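Local atomic coordinates of DNA polymerase III beta subunit (Streptococcus pyogenes, PDB entry 2AVT), a protein that probably forms, as a ring-shaped dimer, the sliding clamp that encircles DNA and tethers the replicative polymerase to its template. Residues A[1-7]-A[66-72]; A[89-95]-A[107-113]; A[298-302]-A[313-317]; A[262-268]-A[344-350]; A[162-166]-A[202-208]. All blocks are in the same frame, centred on the assembly; numbering follows the deposited sequence.

Contact 1 of 5, residues A[1-7]-A[66-72]; sequences MIQFSIN and GLLITSP
Gln-3 O takes two backbone N-H groups at once: Thr-70 N at 2.8 Å and Ser-71 N at 3.1 Å. The first donor is tilted 20° from the carbonyl plane, whereas the second lies in the plane on a lone pair. This is a classic beta bulge, with Thr-70 and Ser-71 together facing Gln-3 across antiparallel strands 3-7 and 67-71. Thr-70 CB comes within 3.3 Å of Gln-3 CG, and the two side chains run alongside each other in the same direction. The Ser-71 hydroxyl, with OG anti to the backbone N (chi1 -176°), reaches back to donate to Met-1 O at 2.6 Å. Beyond the bulge, Ser-5 and Leu-68 exchange two N-H...O bonds.

On the face of Phe-4 and Ile-69, Leu-67 CD1 lies 3.6 Å from Phe-4 CD2. Val-38 and Val-43, from strands 33-39 and 42-48 of a second sheet, pack against Phe-4 and Ile-69. Asn-7 OD1 caps Leu-10 N at the start of helix 8-18. The face of Phe-4, Ile-6, Leu-67 and Ile-69 is thus apolar and packs into the domain, that of Gln-3, Ser-5 and Ser-71 is largely polar, and the bulge absorbs an extra residue without leaving its N-H unbonded.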
# COMPACT_ATOMS: atom_id res chain seq x y z
N MET A 1 30.00 14.23 25.00
CA MET A 1 29.23 13.51 23.94
C MET A 1 27.80 13.22 24.38
O MET A 1 27.48 13.27 25.57
CB MET A 1 29.94 12.21 23.58
CG MET A 1 31.36 12.42 23.09
SD MET A 1 32.12 10.87 22.63
CE MET A 1 32.59 10.28 24.26
N ILE A 2 26.95 12.92 23.41
CA ILE A 2 25.54 12.65 23.65
C ILE A 2 25.27 11.52 24.62
O ILE A 2 25.97 10.51 24.63
CB ILE A 2 24.79 12.28 22.33
CG1 ILE A 2 24.76 13.48 21.39
CG2 ILE A 2 23.37 11.80 22.64
CD1 ILE A 2 24.16 13.16 20.02
N GLN A 3 24.23 11.70 25.43
CA GLN A 3 23.80 10.69 26.38
C GLN A 3 22.42 11.01 26.92
O GLN A 3 22.25 11.99 27.66
CB GLN A 3 24.77 10.54 27.55
CG GLN A 3 24.21 9.62 28.64
CD GLN A 3 25.13 8.46 28.96
OE1 GLN A 3 26.29 8.66 29.32
NE2 GLN A 3 24.62 7.24 28.82
N PHE A 4 21.44 10.20 26.55
CA PHE A 4 20.08 10.40 27.04
C PHE A 4 19.30 9.09 26.93
O PHE A 4 19.67 8.20 26.17
CB PHE A 4 19.39 11.53 26.25
CG PHE A 4 19.05 11.19 24.81
CD1 PHE A 4 19.95 11.45 23.78
CD2 PHE A 4 17.81 10.64 24.48
CE1 PHE A 4 19.63 11.18 22.45
CE2 PHE A 4 17.49 10.37 23.15
CZ PHE A 4 18.40 10.64 22.14
N SER A 5 18.25 8.99 27.73
CA SER A 5 17.37 7.83 27.75
C SER A 5 16.01 8.37 27.36
O SER A 5 15.62 9.45 27.80
CB SER A 5 17.31 7.22 29.15
OG SER A 5 18.57 6.70 29.52
N ILE A 6 15.27 7.62 26.57
CA ILE A 6 13.97 8.10 26.14
C ILE A 6 12.99 6.97 25.98
O ILE A 6 13.38 5.82 25.81
CB ILE A 6 14.12 8.85 24.78
CG1 ILE A 6 12.82 9.58 24.43
CG2 ILE A 6 14.44 7.86 23.67
CD1 ILE A 6 12.98 10.52 23.25
N ASN A 7 11.71 7.31 26.05
CA ASN A 7 10.64 6.35 25.88
C ASN A 7 10.61 6.02 24.38
O ASN A 7 10.61 6.94 23.55
CB ASN A 7 9.31 6.99 26.32
CG ASN A 7 8.11 6.13 26.00
OD1 ASN A 7 7.71 6.02 24.84
ND2 ASN A 7 7.53 5.51 27.02
N GLY A 66 9.24 8.96 29.06
CA GLY A 66 9.88 10.22 29.38
C GLY A 66 11.19 10.42 28.63
O GLY A 66 11.50 9.72 27.68
N LEU A 67 11.96 11.40 29.08
CA LEU A 67 13.24 11.73 28.48
C LEU A 67 14.15 12.27 29.56
O LEU A 67 13.80 13.22 30.26
CB LEU A 67 13.06 12.82 27.40
CG LEU A 67 14.34 13.52 26.94
CD1 LEU A 67 15.24 12.53 26.22
CD2 LEU A 67 13.99 14.69 26.02
N LEU A 68 15.31 11.65 29.70
CA LEU A 68 16.29 12.09 30.69
C LEU A 68 17.59 12.31 29.94
O LEU A 68 18.12 11.38 29.32
CB LEU A 68 16.48 11.02 31.78
CG LEU A 68 17.68 11.27 32.70
CD1 LEU A 68 17.58 12.68 33.30
CD2 LEU A 68 17.72 10.22 33.82
N ILE A 69 18.09 13.53 29.99
CA ILE A 69 19.32 13.90 29.32
C ILE A 69 20.48 14.03 30.29
O ILE A 69 20.41 14.76 31.28
CB ILE A 69 19.13 15.22 28.56
CG1 ILE A 69 18.13 15.02 27.42
CG2 ILE A 69 20.47 15.73 28.06
CD1 ILE A 69 17.79 16.27 26.64
N THR A 70 21.55 13.32 29.97
CA THR A 70 22.75 13.28 30.80
C THR A 70 23.90 14.12 30.26
O THR A 70 24.65 14.71 31.04
CB THR A 70 23.24 11.84 30.94
OG1 THR A 70 22.34 11.12 31.79
CG2 THR A 70 24.65 11.79 31.51
N SER A 71 24.04 14.17 28.94
CA SER A 71 25.12 14.93 28.32
C SER A 71 24.71 15.45 26.94
O SER A 71 24.02 14.77 26.18
CB SER A 71 26.37 14.06 28.22
OG SER A 71 27.47 14.81 27.71
N PRO A 72 25.14 16.68 26.61
CA PRO A 72 24.88 17.38 25.34
C PRO A 72 25.66 16.79 24.18
O PRO A 72 26.63 16.06 24.38
CB PRO A 72 25.33 18.82 25.64
CG PRO A 72 25.31 18.91 27.14
CD PRO A 72 25.83 17.57 27.56

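Contact 2 of 5, residues A[89-95]-A[107-113]; sequences LPDISIN and TSGKSEI
Ser-108 is wrapped by the bend that leads from Leu-89 into strand 93-99. Its CB packs 3.7 Å from Leu-89 CB, and OG, anti to the backbone N (chi1 -179°), is carried to Asp-91 N, which donates to it at 2.9 Å with a bent angle of 132°. The Pro-90 ring lies against the same residue, CG 3.1 Å from Ser-108 O. Deeper in, Leu-89 CD2 meets Ile-113 CD1 at 3.6 Å, and Ile-85 of helix 79-88 backs Ile-113. Asn-95 and Thr-107 close this part as a hydrogen-bonded antiparallel pair in the hairpin of strands 93-99 and 103-108.

The outer side is looser and wetter. Asp-91 OD1 comes no nearer to the turn than 3.5 Å, at Gly-109 CA. One water accepts from Gly-109 N while giving a weak bond to Ser-93 O; a second bonds Thr-107 OG1 and lies by Asn-95 O. A type II' turn from Ser-108 to Ser-111 leads into the strand that joins the second subunit, whose Glu-313 and Asp-316 bond Ser-111 OG and Lys-110 NZ, the latter as a salt bridge. The buried serine hydroxyl thus ties the bend to a turn at the dimer interface, where charge and beta pairing meet.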
# COMPACT_ATOMS: atom_id res chain seq x y z
N LEU A 89 13.74 -2.05 18.48
CA LEU A 89 14.27 -2.32 19.82
C LEU A 89 13.18 -2.91 20.71
O LEU A 89 12.02 -2.50 20.64
CB LEU A 89 14.88 -1.06 20.42
CG LEU A 89 16.18 -0.70 19.68
CD1 LEU A 89 16.74 0.62 20.20
CD2 LEU A 89 17.19 -1.82 19.88
N PRO A 90 13.56 -3.88 21.56
CA PRO A 90 12.68 -4.59 22.48
C PRO A 90 12.00 -3.89 23.66
O PRO A 90 10.80 -4.02 23.84
CB PRO A 90 13.54 -5.77 22.93
CG PRO A 90 14.90 -5.14 23.05
CD PRO A 90 14.97 -4.23 21.81
N ASP A 91 12.76 -3.14 24.47
CA ASP A 91 12.17 -2.48 25.63
C ASP A 91 11.54 -1.11 25.45
O ASP A 91 11.83 -0.38 24.50
CB ASP A 91 13.20 -2.41 26.76
CG ASP A 91 13.19 -3.66 27.64
OD1 ASP A 91 13.28 -4.78 27.09
OD2 ASP A 91 13.10 -3.50 28.87
N ILE A 92 10.67 -0.77 26.41
CA ILE A 92 9.95 0.49 26.41
C ILE A 92 10.87 1.70 26.42
O ILE A 92 10.51 2.75 25.90
CB ILE A 92 9.01 0.57 27.63
CG1 ILE A 92 8.06 -0.63 27.63
CG2 ILE A 92 8.19 1.86 27.57
CD1 ILE A 92 7.11 -0.69 28.82
N SER A 93 12.06 1.56 27.00
CA SER A 93 12.99 2.67 27.05
C SER A 93 14.32 2.38 26.37
O SER A 93 14.83 1.27 26.42
CB SER A 93 13.23 3.12 28.50
OG SER A 93 13.60 2.03 29.32
N ILE A 94 14.87 3.42 25.76
CA ILE A 94 16.12 3.31 25.04
C ILE A 94 17.16 4.27 25.58
O ILE A 94 16.86 5.44 25.85
CB ILE A 94 15.92 3.62 23.55
CG1 ILE A 94 14.91 2.63 22.96
CG2 ILE A 94 17.24 3.53 22.81
CD1 ILE A 94 14.57 2.89 21.52
N ASN A 95 18.37 3.77 25.74
CA ASN A 95 19.47 4.59 26.21
C ASN A 95 20.34 4.84 24.99
O ASN A 95 20.68 3.91 24.26
CB ASN A 95 20.27 3.86 27.29
CG ASN A 95 21.25 4.76 28.00
OD1 ASN A 95 22.32 5.07 27.49
ND2 ASN A 95 20.87 5.21 29.19
N THR A 107 20.98 1.07 23.64
CA THR A 107 20.72 -0.05 24.53
C THR A 107 19.26 -0.08 24.94
O THR A 107 18.71 0.92 25.43
CB THR A 107 21.59 0.03 25.80
OG1 THR A 107 22.97 0.01 25.42
CG2 THR A 107 21.31 -1.17 26.71
N SER A 108 18.62 -1.22 24.71
CA SER A 108 17.22 -1.41 25.05
C SER A 108 17.07 -2.86 25.49
O SER A 108 17.12 -3.77 24.66
CB SER A 108 16.33 -1.14 23.84
OG SER A 108 14.96 -1.31 24.17
N GLY A 109 16.89 -3.06 26.79
CA GLY A 109 16.75 -4.41 27.30
C GLY A 109 18.09 -5.10 27.16
O GLY A 109 19.13 -4.52 27.48
N LYS A 110 18.08 -6.32 26.66
CA LYS A 110 19.30 -7.10 26.49
C LYS A 110 19.94 -6.86 25.13
O LYS A 110 20.92 -7.51 24.79
CB LYS A 110 18.97 -8.59 26.62
CG LYS A 110 18.48 -8.99 27.99
CD LYS A 110 17.51 -10.15 27.88
CE LYS A 110 16.36 -9.76 26.97
NZ LYS A 110 15.23 -10.72 27.05
N SER A 111 19.38 -5.92 24.37
CA SER A 111 19.89 -5.62 23.04
C SER A 111 20.76 -4.37 22.98
O SER A 111 20.36 -3.30 23.44
CB SER A 111 18.71 -5.49 22.06
OG SER A 111 19.17 -5.38 20.72
N GLU A 112 21.96 -4.53 22.42
CA GLU A 112 22.88 -3.42 22.26
C GLU A 112 23.27 -3.29 20.79
O GLU A 112 23.91 -4.18 20.22
CB GLU A 112 24.14 -3.61 23.09
CG GLU A 112 25.15 -2.50 22.84
CD GLU A 112 26.45 -2.70 23.58
OE1 GLU A 112 26.47 -2.47 24.80
OE2 GLU A 112 27.45 -3.09 22.93
N ILE A 113 22.89 -2.17 20.18
CA ILE A 113 23.16 -1.90 18.77
C ILE A 113 23.99 -0.62 18.62
O ILE A 113 23.58 0.45 19.07
CB ILE A 113 21.84 -1.75 17.97
CG1 ILE A 113 21.08 -3.08 17.98
CG2 ILE A 113 22.14 -1.31 16.52
CD1 ILE A 113 19.65 -2.99 17.48
O HOH W 1 15.78 -1.08 28.54
O HOH W 2 23.60 2.85 25.23

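Contact 3 of 5, residues A[298-302]-A[313-317]; sequences HISAH and EDLDI
Ile-299 lays its CG1 branch against Ile-317, whose CG2 methyl arrives 3.6 Å away with the two side chains crossed at about a right angle. With CG1 of Ile-317 held between the backbone N and the carbonyl carbon (chi1 82°), it is the CG2 branch that makes this touch. Leu-315 N donates to Ile-299 O at 2.8 Å, tilted 31° from the carbonyl plane, and Leu-315 CB packs 4.2 Å from Ile-299 CG2. These residues extend the hairpin of strands 298-305 and 309-314, where Ala-301 and Glu-313 exchange two nearly straight backbone bonds, the shorter from Ala-301 N to Glu-313 O at 2.7 Å. Leu-315 also packs on Leu-271 and Ala-274 of helix 268-282, which backs this face of the sheet. On the other face an unusually short hydrogen bond joins Ser-300 OG and His-302 NE2 along their own strand. Glu-313 lies on an edge strand that pairs with the second subunit, and Asp-314 packs on Lys-110 of that subunit.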
# COMPACT_ATOMS: atom_id res chain seq x y z
N HIS A 298 -34.44 18.04 -15.88
CA HIS A 298 -33.82 16.90 -16.54
C HIS A 298 -32.33 17.17 -16.72
O HIS A 298 -31.92 17.94 -17.59
CB HIS A 298 -34.48 16.65 -17.90
CG HIS A 298 -33.90 15.49 -18.65
ND1 HIS A 298 -32.55 15.36 -18.89
CD2 HIS A 298 -34.49 14.42 -19.22
CE1 HIS A 298 -32.34 14.26 -19.59
NE2 HIS A 298 -33.50 13.66 -19.80
N ILE A 299 -31.52 16.53 -15.88
CA ILE A 299 -30.07 16.67 -15.94
C ILE A 299 -29.48 15.28 -16.16
O ILE A 299 -29.84 14.33 -15.45
CB ILE A 299 -29.52 17.26 -14.64
CG1 ILE A 299 -30.30 18.52 -14.27
CG2 ILE A 299 -28.04 17.60 -14.81
CD1 ILE A 299 -30.32 19.56 -15.36
N SER A 300 -28.60 15.15 -17.15
CA SER A 300 -27.99 13.86 -17.44
C SER A 300 -26.53 13.95 -17.87
O SER A 300 -26.10 14.94 -18.45
CB SER A 300 -28.80 13.15 -18.53
OG SER A 300 -28.82 13.91 -19.72
N ALA A 301 -25.78 12.90 -17.56
CA ALA A 301 -24.36 12.82 -17.90
C ALA A 301 -24.19 11.82 -19.04
O ALA A 301 -24.88 10.80 -19.09
CB ALA A 301 -23.55 12.37 -16.69
N HIS A 302 -23.27 12.11 -19.95
CA HIS A 302 -23.06 11.25 -21.09
C HIS A 302 -21.59 11.15 -21.49
O HIS A 302 -20.86 12.14 -21.50
CB HIS A 302 -23.87 11.76 -22.28
CG HIS A 302 -25.30 12.06 -21.96
ND1 HIS A 302 -26.21 11.08 -21.64
CD2 HIS A 302 -25.96 13.24 -21.85
CE1 HIS A 302 -27.37 11.64 -21.36
NE2 HIS A 302 -27.25 12.95 -21.48
N GLU A 313 -26.39 8.57 -17.93
CA GLU A 313 -26.85 8.59 -16.56
C GLU A 313 -27.64 9.84 -16.14
O GLU A 313 -27.16 10.96 -16.27
CB GLU A 313 -25.66 8.41 -15.62
CG GLU A 313 -26.02 8.22 -14.16
CD GLU A 313 -24.79 8.13 -13.28
OE1 GLU A 313 -23.89 7.32 -13.58
OE2 GLU A 313 -24.73 8.86 -12.27
N ASP A 314 -28.84 9.61 -15.62
CA ASP A 314 -29.71 10.69 -15.14
C ASP A 314 -29.18 11.15 -13.79
O ASP A 314 -28.96 10.33 -12.90
CB ASP A 314 -31.15 10.19 -14.96
CG ASP A 314 -31.81 9.82 -16.28
OD1 ASP A 314 -31.20 9.05 -17.06
OD2 ASP A 314 -32.95 10.28 -16.52
N LEU A 315 -28.97 12.46 -13.62
CA LEU A 315 -28.46 12.99 -12.37
C LEU A 315 -29.55 13.59 -11.48
O LEU A 315 -30.31 14.45 -11.91
CB LEU A 315 -27.39 14.05 -12.63
CG LEU A 315 -26.12 13.56 -13.34
CD1 LEU A 315 -25.15 14.71 -13.53
CD2 LEU A 315 -25.49 12.45 -12.52
N ASP A 316 -29.61 13.12 -10.23
CA ASP A 316 -30.58 13.63 -9.27
C ASP A 316 -30.10 15.01 -8.83
O ASP A 316 -28.90 15.22 -8.66
CB ASP A 316 -30.66 12.69 -8.07
CG ASP A 316 -31.72 13.11 -7.06
OD1 ASP A 316 -32.32 14.19 -7.23
OD2 ASP A 316 -31.94 12.36 -6.09
N ILE A 317 -31.02 15.96 -8.67
CA ILE A 317 -30.62 17.30 -8.26
C ILE A 317 -31.41 17.83 -7.07
O ILE A 317 -32.44 17.28 -6.69
CB ILE A 317 -30.77 18.32 -9.40
CG1 ILE A 317 -32.22 18.79 -9.49
CG2 ILE A 317 -30.35 17.68 -10.72
CD1 ILE A 317 -32.40 20.03 -10.33

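Contact 4 of 5, residues A[262-268]-A[344-350]; sequences TEVVFNT and ETVKIHF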
# COMPACT_ATOMS: atom_id res chain seq x y z
N THR A 262 -27.08 29.90 -15.59
CA THR A 262 -27.66 28.67 -15.07
C THR A 262 -27.08 28.31 -13.71
O THR A 262 -25.91 28.57 -13.44
CB THR A 262 -27.40 27.50 -16.04
OG1 THR A 262 -27.87 27.85 -17.35
CG2 THR A 262 -28.12 26.25 -15.58
N GLU A 263 -27.91 27.72 -12.87
CA GLU A 263 -27.49 27.30 -11.54
C GLU A 263 -28.17 25.99 -11.20
O GLU A 263 -29.36 25.82 -11.44
CB GLU A 263 -27.89 28.33 -10.47
CG GLU A 263 -27.67 27.80 -9.04
CD GLU A 263 -28.32 28.66 -7.97
OE1 GLU A 263 -27.97 29.86 -7.87
OE2 GLU A 263 -29.18 28.14 -7.22
N VAL A 264 -27.40 25.07 -10.64
CA VAL A 264 -27.94 23.78 -10.23
C VAL A 264 -27.31 23.41 -8.90
O VAL A 264 -26.14 23.67 -8.66
CB VAL A 264 -27.62 22.67 -11.24
CG1 VAL A 264 -28.37 21.39 -10.85
CG2 VAL A 264 -28.00 23.11 -12.65
N VAL A 265 -28.10 22.80 -8.02
CA VAL A 265 -27.61 22.38 -6.72
C VAL A 265 -27.72 20.87 -6.65
O VAL A 265 -28.80 20.31 -6.84
CB VAL A 265 -28.44 23.01 -5.57
CG1 VAL A 265 -27.88 22.56 -4.23
CG2 VAL A 265 -28.41 24.53 -5.67
N PHE A 266 -26.60 20.20 -6.38
CA PHE A 266 -26.58 18.75 -6.29
C PHE A 266 -26.10 18.29 -4.93
O PHE A 266 -25.50 19.04 -4.17
CB PHE A 266 -25.60 18.11 -7.29
CG PHE A 266 -25.78 18.54 -8.72
CD1 PHE A 266 -25.22 19.71 -9.19
CD2 PHE A 266 -26.42 17.70 -9.62
CE1 PHE A 266 -25.29 20.04 -10.53
CE2 PHE A 266 -26.48 18.02 -10.95
CZ PHE A 266 -25.91 19.19 -11.41
N ASN A 267 -26.37 17.02 -4.63
CA ASN A 267 -25.89 16.42 -3.41
C ASN A 267 -24.41 16.20 -3.76
O ASN A 267 -24.11 15.51 -4.74
CB ASN A 267 -26.59 15.09 -3.17
CG ASN A 267 -26.01 14.32 -2.01
OD1 ASN A 267 -26.66 14.14 -0.99
ND2 ASN A 267 -24.77 13.88 -2.16
N THR A 268 -23.51 16.79 -3.00
CA THR A 268 -22.08 16.68 -3.27
C THR A 268 -21.58 15.26 -3.57
O THR A 268 -20.92 15.03 -4.59
CB THR A 268 -21.26 17.24 -2.09
OG1 THR A 268 -21.62 18.61 -1.89
CG2 THR A 268 -19.78 17.16 -2.38
N GLU A 344 -22.86 19.06 2.43
CA GLU A 344 -23.74 18.06 1.85
C GLU A 344 -24.14 18.43 0.42
O GLU A 344 -24.36 17.56 -0.41
CB GLU A 344 -24.99 17.89 2.72
CG GLU A 344 -25.92 16.78 2.25
CD GLU A 344 -27.08 16.53 3.20
OE1 GLU A 344 -26.83 16.11 4.35
OE2 GLU A 344 -28.24 16.75 2.80
N THR A 345 -24.22 19.72 0.13
CA THR A 345 -24.61 20.15 -1.21
C THR A 345 -23.59 21.08 -1.86
O THR A 345 -22.77 21.68 -1.17
CB THR A 345 -25.98 20.88 -1.20
OG1 THR A 345 -25.82 22.19 -0.64
CG2 THR A 345 -26.99 20.13 -0.36
N VAL A 346 -23.67 21.19 -3.18
CA VAL A 346 -22.78 22.06 -3.94
C VAL A 346 -23.60 22.86 -4.94
O VAL A 346 -24.53 22.34 -5.55
CB VAL A 346 -21.69 21.25 -4.70
CG1 VAL A 346 -22.34 20.16 -5.53
CG2 VAL A 346 -20.89 22.19 -5.60
N LYS A 347 -23.25 24.13 -5.09
CA LYS A 347 -23.95 25.02 -6.01
C LYS A 347 -23.09 25.26 -7.24
O LYS A 347 -21.98 25.77 -7.14
CB LYS A 347 -24.23 26.36 -5.32
CG LYS A 347 -25.69 26.68 -5.11
CD LYS A 347 -25.84 28.05 -4.44
CE LYS A 347 -27.30 28.46 -4.33
NZ LYS A 347 -27.44 29.78 -3.64
N ILE A 348 -23.60 24.90 -8.42
CA ILE A 348 -22.83 25.09 -9.64
C ILE A 348 -23.44 26.17 -10.52
O ILE A 348 -24.64 26.15 -10.81
CB ILE A 348 -22.72 23.77 -10.44
CG1 ILE A 348 -22.22 22.65 -9.53
CG2 ILE A 348 -21.77 23.96 -11.61
CD1 ILE A 348 -21.90 21.35 -10.25
N HIS A 349 -22.61 27.12 -10.94
CA HIS A 349 -23.04 28.22 -11.79
C HIS A 349 -22.39 28.16 -13.17
O HIS A 349 -21.17 28.22 -13.28
CB HIS A 349 -22.68 29.56 -11.14
CG HIS A 349 -23.48 29.86 -9.90
ND1 HIS A 349 -23.22 30.96 -9.11
CD2 HIS A 349 -24.53 29.22 -9.34
CE1 HIS A 349 -24.08 30.97 -8.10
NE2 HIS A 349 -24.88 29.93 -8.22
N PHE A 350 -23.22 28.07 -14.20
CA PHE A 350 -22.72 28.01 -15.58
C PHE A 350 -23.06 29.25 -16.41
O PHE A 350 -24.08 29.90 -16.19
CB PHE A 350 -23.32 26.83 -16.35
CG PHE A 350 -23.17 25.49 -15.69
CD1 PHE A 350 -24.08 25.04 -14.75
CD2 PHE A 350 -22.14 24.63 -16.08
CE1 PHE A 350 -23.99 23.77 -14.21
CE2 PHE A 350 -22.04 23.36 -15.54
CZ PHE A 350 -22.97 22.93 -14.61
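Two neighbouring antiparallel strands of the C-terminal domain, 262-267 and 345-350, pair here in regular register, in a sheet that continues into the central domain; the axes of the two strand segments approach to 4.7 Å. Each of the hydrogen-bonded pairs Thr-262/Phe-350, Val-264/Ile-348 and Phe-266/Val-346 is closed by two backbone bonds. The straightest is Ile-348 N to Val-264 O, at 2.8 Å and 175°.

On the face of Glu-263, Val-265, Lys-347 and His-349, Glu-263 and His-349 lie alongside each other, carboxylate and imidazole planes 18° apart. His-349 NE2 donates to Glu-263 OE1 at 3.1 Å, a weak, bent bond, and the ring stacks on Phe-260. The extended Lys-347 chain crosses Glu-263 at a slant, bringing CE to 3.5 Å from OE2, while its NZ stays beyond salt-bridge range of OE1. Nearer the backbone, Lys-347 CG touches Val-265 CG2 at 3.5 Å.

The opposite face is apolar: Ile-348 crosses Phe-266 at about a right angle, CD1 3.6 Å from CE1, and Val-264 CG1 sits over one face of the Phe-266 ring. Where helix 268-282 begins, Thr-268 N donates to Glu-344 O at 2.8 Å. Backbone bonding thus carries the strand pair, hydrophobic side chains seal its inner face, and polar contacts on the other are weak.

Contact 5 of 5, residues A[162-166]-A[202-208]; sequences LTGVH and VLPSKSL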
# COMPACT_ATOMS: atom_id res chain seq x y z
N LEU A 162 3.05 28.07 -11.12
CA LEU A 162 1.77 27.39 -11.07
C LEU A 162 1.81 26.14 -10.20
O LEU A 162 0.78 25.56 -9.87
CB LEU A 162 1.30 26.98 -12.47
CG LEU A 162 0.83 28.08 -13.43
CD1 LEU A 162 0.04 27.43 -14.56
CD2 LEU A 162 -0.05 29.08 -12.70
N THR A 163 3.02 25.74 -9.82
CA THR A 163 3.21 24.56 -8.99
C THR A 163 2.82 24.85 -7.54
O THR A 163 2.55 23.94 -6.77
CB THR A 163 4.68 24.09 -9.02
OG1 THR A 163 5.09 23.91 -10.39
CG2 THR A 163 4.84 22.79 -8.28
N GLY A 164 2.79 26.12 -7.18
CA GLY A 164 2.45 26.47 -5.81
C GLY A 164 1.06 27.04 -5.59
O GLY A 164 0.26 27.15 -6.52
N VAL A 165 0.78 27.39 -4.34
CA VAL A 165 -0.49 27.98 -3.96
C VAL A 165 -0.18 29.45 -3.70
O VAL A 165 0.74 29.75 -2.94
CB VAL A 165 -1.05 27.33 -2.67
CG1 VAL A 165 -2.37 27.99 -2.25
CG2 VAL A 165 -1.27 25.85 -2.89
N HIS A 166 -0.90 30.35 -4.36
CA HIS A 166 -0.66 31.78 -4.15
C HIS A 166 -1.42 32.21 -2.90
O HIS A 166 -2.63 32.06 -2.83
CB HIS A 166 -1.16 32.60 -5.34
CG HIS A 166 -0.73 34.04 -5.31
ND1 HIS A 166 -1.32 35.01 -6.09
CD2 HIS A 166 0.26 34.66 -4.62
CE1 HIS A 166 -0.72 36.17 -5.87
NE2 HIS A 166 0.24 35.98 -4.98
N VAL A 202 4.11 32.43 -2.89
CA VAL A 202 3.66 31.26 -3.61
C VAL A 202 4.39 30.11 -2.93
O VAL A 202 5.62 30.09 -2.89
CB VAL A 202 4.04 31.32 -5.10
CG1 VAL A 202 3.55 30.07 -5.81
CG2 VAL A 202 3.42 32.57 -5.74
N LEU A 203 3.63 29.17 -2.38
CA LEU A 203 4.21 28.04 -1.67
C LEU A 203 3.96 26.74 -2.42
O LEU A 203 2.82 26.41 -2.75
CB LEU A 203 3.59 27.95 -0.27
CG LEU A 203 4.40 27.14 0.74
CD1 LEU A 203 5.76 27.80 0.89
CD2 LEU A 203 3.70 27.09 2.07
N PRO A 204 5.04 25.97 -2.68
CA PRO A 204 4.93 24.70 -3.40
C PRO A 204 3.83 23.88 -2.75
O PRO A 204 3.82 23.70 -1.53
CB PRO A 204 6.32 24.08 -3.20
CG PRO A 204 7.21 25.26 -3.12
CD PRO A 204 6.42 26.21 -2.24
N SER A 205 2.89 23.39 -3.55
CA SER A 205 1.77 22.63 -3.03
C SER A 205 2.15 21.41 -2.21
O SER A 205 1.49 21.10 -1.21
CB SER A 205 0.83 22.22 -4.16
OG SER A 205 1.55 21.57 -5.19
N LYS A 206 3.19 20.69 -2.61
CA LYS A 206 3.58 19.51 -1.86
C LYS A 206 4.00 19.89 -0.46
O LYS A 206 3.73 19.18 0.50
CB LYS A 206 4.73 18.76 -2.56
CG LYS A 206 5.01 17.41 -1.93
CD LYS A 206 5.96 16.57 -2.77
CE LYS A 206 5.89 15.10 -2.37
NZ LYS A 206 4.49 14.59 -2.46
N SER A 207 4.68 21.03 -0.34
CA SER A 207 5.14 21.50 0.95
C SER A 207 3.96 21.76 1.90
O SER A 207 4.09 21.60 3.11
CB SER A 207 5.97 22.78 0.77
OG SER A 207 7.11 22.52 -0.03
N LEU A 208 2.82 22.15 1.34
CA LEU A 208 1.64 22.42 2.16
C LEU A 208 1.00 21.13 2.63
O LEU A 208 0.50 21.05 3.76
CB LEU A 208 0.64 23.27 1.37
CG LEU A 208 1.04 24.74 1.28
CD1 LEU A 208 0.07 25.52 0.42
CD2 LEU A 208 1.10 25.31 2.69
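Val-165 reaches over to Leu-208 on the first turn of helix 205-214. Its CB already lies 3.8 Å from Leu-208 CD1. From there CG2, anti to the carbonyl carbon, carries on to the same methyl at 3.6 Å, and the two side chains meet at an oblique angle. CG2 also passes Ser-205 CB more distantly. Val-165 packs in addition on Ala-179 and on Thr-149 of helix 139-149, while Ile-146 of that helix touches Leu-208.

The backbone of the same residue is bonded both ways. Val-165 N donates to Leu-203 O at 2.8 Å from 36° out of the carbonyl plane, and Leu-203 N returns a bond to Val-165 O. Next to this pair Gly-164 and Pro-204 bring their CA atoms to 3.9 Å, and Val-202 CG1 lies 3.8 Å from Gly-164 CA. Val-202 CG2 turns to His-166 CD2 at 4.0 Å, and the imidazole also meets the Tyr-249 ring. At the helix start Thr-163 O accepts from Ser-205 N at 3.3 Å, with Ser-205 OG 3.0 Å from the same oxygen.

Strand 199-204 thus passes through Pro-204, the N-cap, into a helix that packs on the neighbouring strand, consistent with the DNA-clamp fold, in which helices pack against antiparallel sheets.

How the contacts relate
The five contacts sample all three clamp domains: contacts 1 and 2 the N-terminal, contact 5 the central, contacts 3 and 4 the C-terminal. Contacts 1 and 2, with centres 14 Å apart, share a sheet, and Ile-6 N to Ile-94 O at 2.8 Å is a probable hydrogen bond between them. Contact 3 is nested in the loop closed by contact 4, and the two touch, Ile-317 packing on Phe-266; their centres are 13 Å apart. Contacts 4 and 5 reach one sheet that spans two domains, their centres 28 Å apart. Contacts 2 and 3 lie about 62 Å apart, centre to centre, on opposite sides of the chain's centre, yet residues of each meet the other's counterpart in the second subunit, closing the dimer.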